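Long-range contact in inactive glucansucrase (Lactobacillus reuteri, PDB 5JBD), which has a TIM-barrel-type fold of glycosyl hydrolase family 70 and binds a calcium ion: residues A212-N224 with S235-P249. Residues are numbered along the deposited sequence; the frame is centred on the assembly and turned at random.
Sequences ADSNYRLMNRTIN and SPELLVGNDIDNSNP. With CA (calcium ion), chain C; GOL (glycerol), chain J.
Glu237 and Asn220 grip each other twice. The backbone N-H of Asn220 reaches Glu237 OE1 at 2.9 Å, on the lone pair turned away from OE2, while Glu237 N gives its hydrogen to Asn220 OD1 at 3.0 Å, the donor lying 22° out of the carbonyl plane; the Asn220 amide also has Arg770 as a partner. Their side chains slant across one another, with the amide and carboxylate planes 43° apart. A carboxylate suits this place because its oxygens divide the work: OE2 binds calcium at 2.3 Å, and OE1 anchors the 212-224 loop, so the loop acts as a second shell to the metal. The bend at chi2 (61°) folds the Glu237 chain back, and its own carbonyl O also binds the ion. Met219 crosses this chain at about a right angle, its CE lying against Glu237 CG and Leu238 CD2.

Farther along, Asp245 OD2 takes the backbone N-H of Arg217 at 2.8 Å from above the carboxylate plane. Asp245 OD1 accepts both the hydroxyl and the backbone N of Ser247, the latter closing an Asx turn. With its proton committed there, Ser247 OG can accept from Leu218 N at 3.0 Å. Pro249 then sets CD over the centre of the Tyr216 ring, 3.4 Å from the centroid, a CH-pi contact suited to proline because CD, bonded to nitrogen, carries somewhat polarised hydrogens. At the other end, the Thr222 hydroxyl donates to Ser235 O while accepting from a water that also takes the Ser235 N-H.

Asp243, Asn287 and Asn751 help complete the calcium site. Strand 242-244 pairs with strands 752-753 and 841-845, Arg217 reaches Gln841 O, Ile223 packs on helix 326-333, and Pro249 begins helix 249-263.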
loop_
_atom_site.group_PDB
_atom_site.type_symbol
_atom_site.label_atom_id
_atom_site.label_comp_id
_atom_site.label_asym_id
_atom_site.label_seq_id
_atom_site.Cartn_x
_atom_site.Cartn_y
_atom_site.Cartn_z
ATOM N N ALA A 212 6.661 8.834 -24.963
ATOM C CA ALA A 212 6.853 8.210 -23.623
ATOM C C ALA A 212 8.324 8.065 -23.188
ATOM O O ALA A 212 8.604 7.459 -22.142
ATOM C CB ALA A 212 6.157 6.852 -23.575
ATOM N N ASP A 213 9.253 8.611 -23.979
ATOM C CA ASP A 213 10.668 8.579 -23.641
ATOM C C ASP A 213 10.980 9.453 -22.427
ATOM O O ASP A 213 10.254 10.414 -22.127
ATOM C CB ASP A 213 11.545 9.046 -24.809
ATOM C CG ASP A 213 11.591 8.052 -25.962
ATOM O OD1 ASP A 213 10.997 6.960 -25.864
ATOM O OD2 ASP A 213 12.231 8.384 -26.988
ATOM N N SER A 214 12.049 9.086 -21.717
ATOM C CA SER A 214 12.509 9.836 -20.563
ATOM C C SER A 214 14.037 9.787 -20.464
ATOM O O SER A 214 14.664 8.777 -20.786
ATOM C CB SER A 214 11.857 9.295 -19.286
ATOM O OG SER A 214 12.404 9.879 -18.107
ATOM N N ASN A 215 14.610 10.904 -20.027
ATOM C CA ASN A 215 16.028 10.995 -19.670
ATOM C C ASN A 215 16.269 10.584 -18.205
ATOM O O ASN A 215 17.400 10.624 -17.763
ATOM C CB ASN A 215 16.534 12.423 -19.878
ATOM C CG ASN A 215 16.571 12.825 -21.338
ATOM O OD1 ASN A 215 16.147 13.921 -21.686
ATOM N ND2 ASN A 215 17.057 11.936 -22.206
ATOM N N TYR A 216 15.216 10.229 -17.470
ATOM C CA TYR A 216 15.322 9.905 -16.055
ATOM C C TYR A 216 15.075 8.413 -15.843
ATOM O O TYR A 216 15.876 7.606 -16.313
ATOM C CB TYR A 216 14.442 10.865 -15.246
ATOM C CG TYR A 216 15.017 12.256 -15.375
ATOM C CD1 TYR A 216 16.110 12.639 -14.606
ATOM C CD2 TYR A 216 14.538 13.153 -16.332
ATOM C CE1 TYR A 216 16.694 13.886 -14.755
ATOM C CE2 TYR A 216 15.110 14.421 -16.482
ATOM C CZ TYR A 216 16.194 14.776 -15.696
ATOM O OH TYR A 216 16.781 16.023 -15.820
ATOM N N ARG A 217 13.983 8.029 -15.195
ATOM C CA ARG A 217 13.762 6.635 -14.832
ATOM C C ARG A 217 14.982 6.025 -14.109
ATOM O O ARG A 217 15.393 4.897 -14.408
ATOM C CB ARG A 217 13.344 5.786 -16.061
ATOM C CG ARG A 217 11.993 6.183 -16.676
ATOM C CD ARG A 217 11.430 5.125 -17.636
ATOM N NE ARG A 217 10.106 5.500 -18.152
ATOM C CZ ARG A 217 9.801 5.846 -19.421
ATOM N NH1 ARG A 217 10.705 5.843 -20.404
ATOM N NH2 ARG A 217 8.548 6.185 -19.717
ATOM N N LEU A 218 15.568 6.776 -13.180
ATOM C CA LEU A 218 16.660 6.240 -12.355
ATOM C C LEU A 218 15.986 5.307 -11.371
ATOM O O LEU A 218 15.252 5.758 -10.498
ATOM C CB LEU A 218 17.420 7.345 -11.628
ATOM C CG LEU A 218 18.066 8.418 -12.512
ATOM C CD1 LEU A 218 18.917 9.367 -11.681
ATOM C CD2 LEU A 218 18.893 7.831 -13.652
ATOM N N MET A 219 16.149 4.004 -11.572
ATOM C CA MET A 219 15.450 3.012 -10.746
ATOM C C MET A 219 16.353 2.508 -9.616
ATOM O O MET A 219 17.558 2.481 -9.748
ATOM C CB MET A 219 14.976 1.837 -11.592
ATOM C CG MET A 219 13.926 2.249 -12.615
ATOM S SD MET A 219 13.249 0.845 -13.484
ATOM C CE MET A 219 12.253 0.044 -12.263
ATOM N N ASN A 220 15.729 2.145 -8.510
ATOM C CA ASN A 220 16.397 1.532 -7.364
ATOM C C ASN A 220 17.341 2.504 -6.649
ATOM O O ASN A 220 18.265 2.071 -5.963
ATOM C CB ASN A 220 17.142 0.237 -7.769
ATOM C CG ASN A 220 16.283 -0.701 -8.598
ATOM O OD1 ASN A 220 15.271 -1.230 -8.137
ATOM N ND2 ASN A 220 16.679 -0.903 -9.840
ATOM N N ARG A 221 17.074 3.809 -6.741
ATOM C CA ARG A 221 17.828 4.816 -5.995
ATOM C C ARG A 221 17.192 4.959 -4.622
ATOM O O ARG A 221 16.827 6.059 -4.183
ATOM C CB ARG A 221 17.885 6.149 -6.742
ATOM C CG ARG A 221 18.561 6.086 -8.112
ATOM C CD ARG A 221 19.981 5.538 -8.037
ATOM N NE ARG A 221 20.715 5.829 -9.266
ATOM C CZ ARG A 221 21.461 6.917 -9.501
ATOM N NH1 ARG A 221 21.649 7.879 -8.588
ATOM N NH2 ARG A 221 22.047 7.044 -10.688
ATOM N N THR A 222 17.134 3.816 -3.943
ATOM C CA THR A 222 16.322 3.577 -2.764
ATOM C C THR A 222 17.228 3.456 -1.553
ATOM O O THR A 222 18.302 2.858 -1.642
ATOM C CB THR A 222 15.554 2.267 -2.920
ATOM O OG1 THR A 222 16.440 1.230 -3.396
ATOM C CG2 THR A 222 14.403 2.458 -3.941
ATOM N N ILE A 223 16.793 4.048 -0.441
ATOM C CA ILE A 223 17.520 3.993 0.850
ATOM C C ILE A 223 18.974 4.466 0.662
ATOM O O ILE A 223 19.179 5.553 0.077
ATOM C CB ILE A 223 17.381 2.610 1.558
ATOM C CG1 ILE A 223 15.997 2.004 1.354
ATOM C CG2 ILE A 223 17.625 2.763 3.054
ATOM C CD1 ILE A 223 15.783 0.699 2.096
ATOM N N ASN A 224 19.978 3.668 1.066
ATOM C CA ASN A 224 21.381 4.066 0.904
ATOM C C ASN A 224 21.907 4.020 -0.533
ATOM O O ASN A 224 23.020 4.478 -0.777
ATOM C CB ASN A 224 22.295 3.270 1.839
ATOM C CG ASN A 224 21.932 3.479 3.308
ATOM O OD1 ASN A 224 22.143 4.567 3.847
ATOM N ND2 ASN A 224 21.329 2.471 3.929
ATOM N N SER A 235 16.924 -2.622 -1.970
ATOM C CA SER A 235 15.480 -2.379 -1.856
ATOM C C SER A 235 14.884 -2.075 -3.242
ATOM O O SER A 235 15.395 -1.201 -3.942
ATOM C CB SER A 235 15.189 -1.230 -0.891
ATOM O OG SER A 235 13.831 -1.257 -0.504
ATOM N N PRO A 236 13.813 -2.789 -3.642
ATOM C CA PRO A 236 13.347 -2.713 -5.043
ATOM C C PRO A 236 12.547 -1.466 -5.400
ATOM O O PRO A 236 11.830 -0.903 -4.558
ATOM C CB PRO A 236 12.457 -3.959 -5.179
ATOM C CG PRO A 236 11.913 -4.172 -3.804
ATOM C CD PRO A 236 13.030 -3.783 -2.871
ATOM N N GLU A 237 12.660 -1.056 -6.659
ATOM C CA GLU A 237 11.881 0.065 -7.181
ATOM C C GLU A 237 10.394 -0.284 -7.297
ATOM O O GLU A 237 9.533 0.577 -7.045
ATOM C CB GLU A 237 12.398 0.484 -8.560
ATOM C CG GLU A 237 11.709 1.727 -9.157
ATOM C CD GLU A 237 11.891 2.949 -8.290
ATOM O OE1 GLU A 237 13.069 3.305 -8.065
ATOM O OE2 GLU A 237 10.882 3.513 -7.792
ATOM N N LEU A 238 10.099 -1.525 -7.684
ATOM C CA LEU A 238 8.732 -1.914 -8.084
ATOM C C LEU A 238 8.011 -2.768 -7.041
ATOM O O LEU A 238 8.591 -3.721 -6.493
ATOM C CB LEU A 238 8.785 -2.664 -9.416
ATOM C CG LEU A 238 9.506 -1.944 -10.564
ATOM C CD1 LEU A 238 9.555 -2.808 -11.818
ATOM C CD2 LEU A 238 8.863 -0.603 -10.885
ATOM N N LEU A 239 6.758 -2.403 -6.765
ATOM C CA LEU A 239 5.846 -3.171 -5.909
ATOM C C LEU A 239 4.641 -3.667 -6.714
ATOM O O LEU A 239 4.542 -4.862 -7.021
ATOM C CB LEU A 239 5.364 -2.316 -4.728
ATOM C CG LEU A 239 6.431 -1.858 -3.731
ATOM C CD1 LEU A 239 5.808 -0.931 -2.692
ATOM C CD2 LEU A 239 7.111 -3.062 -3.074
ATOM N N VAL A 240 3.758 -2.740 -7.080
ATOM C CA VAL A 240 2.507 -3.062 -7.796
ATOM C C VAL A 240 1.940 -1.784 -8.398
ATOM O O VAL A 240 2.184 -0.686 -7.881
ATOM C CB VAL A 240 1.477 -3.741 -6.854
ATOM C CG1 VAL A 240 0.909 -2.755 -5.834
ATOM C CG2 VAL A 240 0.350 -4.403 -7.647
ATOM N N GLY A 241 1.188 -1.924 -9.489
ATOM C CA GLY A 241 0.527 -0.788 -10.145
ATOM C C GLY A 241 1.422 -0.058 -11.118
ATOM O O GLY A 241 2.437 -0.594 -11.538
ATOM N N ASN A 242 1.043 1.173 -11.458
ATOM C CA ASN A 242 1.862 2.023 -12.297
ATOM C C ASN A 242 2.873 2.721 -11.411
ATOM O O ASN A 242 2.513 3.610 -10.638
ATOM C CB ASN A 242 1.019 3.067 -13.036
ATOM C CG ASN A 242 0.110 2.444 -14.084
ATOM O OD1 ASN A 242 -0.861 1.766 -13.753
ATOM N ND2 ASN A 242 0.413 2.688 -15.357
ATOM N N ASP A 243 4.139 2.363 -11.561
ATOM C CA ASP A 243 5.197 2.881 -10.692
ATOM C C ASP A 243 5.594 4.290 -11.126
ATOM O O ASP A 243 5.997 4.501 -12.272
ATOM C CB ASP A 243 6.418 1.963 -10.726
ATOM C CG ASP A 243 7.405 2.260 -9.596
ATOM O OD1 ASP A 243 7.076 1.934 -8.454
ATOM O OD2 ASP A 243 8.489 2.829 -9.837
ATOM N N ILE A 244 5.483 5.253 -10.213
ATOM C CA ILE A 244 5.773 6.649 -10.545
ATOM C C ILE A 244 7.281 6.891 -10.567
ATOM O O ILE A 244 8.003 6.447 -9.662
ATOM C CB ILE A 244 5.080 7.612 -9.568
ATOM C CG1 ILE A 244 3.561 7.386 -9.557
ATOM C CG2 ILE A 244 5.413 9.062 -9.913
ATOM C CD1 ILE A 244 2.854 7.614 -10.885
ATOM N N ASP A 245 7.762 7.589 -11.602
ATOM C CA ASP A 245 9.182 7.928 -11.701
ATOM C C ASP A 245 9.530 9.117 -10.786
ATOM O O ASP A 245 9.556 10.272 -11.214
ATOM C CB ASP A 245 9.619 8.212 -13.129
ATOM C CG ASP A 245 11.100 8.536 -13.228
ATOM O OD1 ASP A 245 11.848 8.290 -12.244
ATOM O OD2 ASP A 245 11.539 9.016 -14.290
ATOM N N ASN A 246 9.852 8.795 -9.538
ATOM C CA ASN A 246 10.238 9.805 -8.544
ATOM C C ASN A 246 11.682 10.337 -8.694
ATOM O O ASN A 246 12.119 11.147 -7.875
ATOM C CB ASN A 246 9.949 9.283 -7.123
ATOM C CG ASN A 246 8.452 9.311 -6.780
ATOM O OD1 ASN A 246 7.866 10.390 -6.619
ATOM N ND2 ASN A 246 7.833 8.148 -6.659
ATOM N N SER A 247 12.408 9.909 -9.731
ATOM C CA SER A 247 13.673 10.560 -10.141
ATOM C C SER A 247 13.446 11.719 -11.134
ATOM O O SER A 247 14.366 12.495 -11.388
ATOM C CB SER A 247 14.617 9.552 -10.777
ATOM O OG SER A 247 14.197 9.198 -12.088
ATOM N N ASN A 248 12.249 11.827 -11.715
ATOM C CA ASN A 248 11.977 12.891 -12.700
ATOM C C ASN A 248 11.821 14.231 -11.968
ATOM O O ASN A 248 10.946 14.345 -11.112
ATOM C CB ASN A 248 10.721 12.553 -13.514
ATOM C CG ASN A 248 10.440 13.567 -14.615
ATOM O OD1 ASN A 248 10.361 14.769 -14.351
ATOM N ND2 ASN A 248 10.302 13.093 -15.855
ATOM N N PRO A 249 12.647 15.251 -12.304
ATOM C CA PRO A 249 12.540 16.547 -11.601
ATOM C C PRO A 249 11.163 17.212 -11.621
ATOM O O PRO A 249 10.804 17.892 -10.655
ATOM C CB PRO A 249 13.573 17.435 -12.314
ATOM C CG PRO A 249 14.545 16.482 -12.895
ATOM C CD PRO A 249 13.743 15.265 -13.281
HETATM CA CA CA C . 8.826 2.785 -7.035
HETATM C C1 GOL J . 11.905 13.412 -19.088
HETATM O O1 GOL J . 12.984 13.225 -20.003
HETATM C C2 GOL J . 10.564 13.464 -19.825
HETATM O O2 GOL J . 9.707 12.424 -19.328
HETATM C C3 GOL J . 9.894 14.817 -19.607
HETATM O O3 GOL J . 9.536 14.962 -18.222
HETATM O O HOH W 1 10.496 10.347 -16.299
HETATM O O HOH W 2 14.726 5.377 -7.716
HETATM O O HOH W 3 12.603 6.412 -10.349
HETATM O O HOH W 4 18.439 -0.112 -2.040
HETATM O O HOH W 5 7.855 4.964 -7.377
#